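Local coordinates for protein NAD_Gly3P_dh, NAD-dependent glycerol-3-phosphate dehydrogenase (Streptosporangium roseum, PDB 5OCM) that probably acts as an NADP-dependent imine reductase of the beta-hydroxyacid dehydrogenase type, reducing imines to amines with NADPH, at residues D267-A271 against G272-G276. Sequence-based numbering, arbitrary orientation.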
ATOM      1  N   ASP A 267      -3.357  12.130  16.008  1.00 19.82           N
ATOM      2  CA  ASP A 267      -3.591  13.050  17.142  1.00 20.34           C
ATOM      3  C   ASP A 267      -4.808  12.670  17.967  1.00 21.12           C
ATOM      4  O   ASP A 267      -4.809  12.923  19.171  1.00 18.08           O
ATOM      5  CB  ASP A 267      -3.770  14.518  16.655  1.00 24.96           C
ATOM      6  CG  ASP A 267      -2.476  15.180  16.326  1.00 27.77           C
ATOM      7  OD1 ASP A 267      -1.377  14.683  16.707  1.00 36.68           O
ATOM      8  OD2 ASP A 267      -2.582  16.218  15.657  1.00 37.28           O
ATOM      9  N   ARG A 268      -5.806  12.033  17.367  1.00 18.02           N
ATOM     10  CA  ARG A 268      -6.935  11.521  18.114  1.00 19.69           C
ATOM     11  C   ARG A 268      -6.521  10.377  19.040  1.00 19.92           C
ATOM     12  O   ARG A 268      -6.992  10.305  20.195  1.00 19.06           O
ATOM     13  CB  ARG A 268      -8.074  11.089  17.223  1.00 20.75           C
ATOM     14  CG  ARG A 268      -8.621  12.235  16.403  1.00 23.66           C
ATOM     15  CD  ARG A 268      -9.692  11.813  15.479  1.00 22.97           C
ATOM     16  NE  ARG A 268      -9.956  12.883  14.521  1.00 21.10           N
ATOM     17  CZ  ARG A 268     -10.728  12.763  13.455  1.00 26.38           C
ATOM     18  NH1 ARG A 268     -10.901  13.808  12.647  1.00 27.52           N
ATOM     19  NH2 ARG A 268     -11.323  11.595  13.154  1.00 23.80           N
ATOM     20  N   ALA A 269      -5.607   9.522  18.579  1.00 17.47           N
ATOM     21  CA  ALA A 269      -5.100   8.462  19.427  1.00 19.19           C
ATOM     22  C   ALA A 269      -4.270   9.074  20.562  1.00 19.58           C
ATOM     23  O   ALA A 269      -4.335   8.648  21.700  1.00 18.34           O
ATOM     24  CB  ALA A 269      -4.248   7.494  18.619  1.00 18.65           C
ATOM     25  N   LEU A 270      -3.464  10.059  20.214  1.00 20.92           N
ATOM     26  CA  LEU A 270      -2.644  10.745  21.225  1.00 24.08           C
ATOM     27  C   LEU A 270      -3.501  11.413  22.303  1.00 24.38           C
ATOM     28  O   LEU A 270      -3.183  11.301  23.480  1.00 29.67           O
ATOM     29  CB  LEU A 270      -1.744  11.802  20.572  1.00 26.24           C
ATOM     30  CG  LEU A 270      -0.688  11.235  19.640  1.00 29.16           C
ATOM     31  CD1 LEU A 270       0.127  12.401  19.103  1.00 33.80           C
ATOM     32  CD2 LEU A 270       0.168  10.242  20.277  1.00 31.68           C
ATOM     33  N   ALA A 271      -4.575  12.034  21.902  1.00 20.00           N
ATOM     34  CA  ALA A 271      -5.532  12.666  22.831  1.00 26.67           C
ATOM     35  C   ALA A 271      -6.203  11.627  23.744  1.00 31.35           C
ATOM     36  O   ALA A 271      -6.567  11.966  24.862  1.00 30.21           O
ATOM     37  CB  ALA A 271      -6.584  13.432  22.087  1.00 23.71           C
ATOM     38  N   GLY A 272      -6.363  10.406  23.267  1.00 27.60           N
ATOM     39  CA  GLY A 272      -6.830   9.286  24.104  1.00 28.71           C
ATOM     40  C   GLY A 272      -5.750   8.593  24.904  1.00 27.25           C
ATOM     41  O   GLY A 272      -5.996   7.556  25.484  1.00 27.12           O
ATOM     42  N   GLY A 273      -4.527   9.145  24.964  1.00 20.58           N
ATOM     43  CA  GLY A 273      -3.485   8.558  25.769  1.00 20.91           C
ATOM     44  C   GLY A 273      -2.782   7.346  25.193  1.00 22.14           C
ATOM     45  O   GLY A 273      -2.185   6.589  25.923  1.00 22.51           O
ATOM     46  N   GLN A 274      -2.833   7.154  23.862  1.00 21.27           N
ATOM     47  CA  GLN A 274      -2.401   5.911  23.234  1.00 19.44           C
ATOM     48  C   GLN A 274      -1.068   6.033  22.495  1.00 20.43           C
ATOM     49  O   GLN A 274      -0.657   5.156  21.751  1.00 20.56           O
ATOM     50  CB  GLN A 274      -3.486   5.400  22.311  1.00 21.62           C
ATOM     51  CG  GLN A 274      -4.747   5.011  23.045  1.00 23.61           C
ATOM     52  CD  GLN A 274      -5.866   4.647  22.065  1.00 26.18           C
ATOM     53  OE1 GLN A 274      -6.150   5.404  21.134  1.00 26.59           O
ATOM     54  NE2 GLN A 274      -6.506   3.489  22.275  1.00 28.75           N
ATOM     55  N   GLY A 275      -0.342   7.116  22.768  1.00 21.42           N
ATOM     56  CA  GLY A 275       0.988   7.311  22.231  1.00 20.31           C
ATOM     57  C   GLY A 275       1.982   6.218  22.429  1.00 21.85           C
ATOM     58  O   GLY A 275       2.902   6.043  21.600  1.00 19.51           O
ATOM     59  N   GLY A 276       1.856   5.456  23.561  1.00 19.92           N
ATOM     60  CA  GLY A 276       2.784   4.400  23.815  1.00 17.68           C
ATOM     61  C   GLY A 276       2.414   3.036  23.249  1.00 18.07           C
ATOM     62  O   GLY A 276       3.132   2.060  23.472  1.00 19.70           O
TER
HETATM   63  O   HOH W   1      -0.677   9.793  24.277  1.00 28.88           O
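Gln274 folds back along Ala269: Gln274 CB lies 3.4 Å from Ala269 O, and Gln274 CG is still at 3.9 Å from that oxygen. With CG beside the backbone N (chi1 -65°), the extended chain lays the amide alongside the last helical turn, with Gln274 OE1 3.7 Å from Ala269 CA and 3.8 Å from Ala269 CB. NE2 donates a hydrogen bond to Glu284 OE1, on the short helix 283-286 that follows this loop. The backbone pattern identifies a Schellman motif ending helix 257-271: Gln274 N donates to Ala269 O (3.0 Å), and Gly273 N donates to Leu270 O (2.9 Å). Gly273, the C-prime residue, has phi 78°, a value glycine adopts readily. Its N-H meets Leu270 O from above the carbonyl plane, 64° out of it. A water donates to this same oxygen and accepts from Gly275 N, bridging helix end and loop. Alongside, Leu270 CD2 packs 3.6 Å from Gly275 CA, while the leucine side chain also touches Ile235 and Val239 of helix 235-252, whose Asp236 shares a backbone hydrogen bond with Gly275.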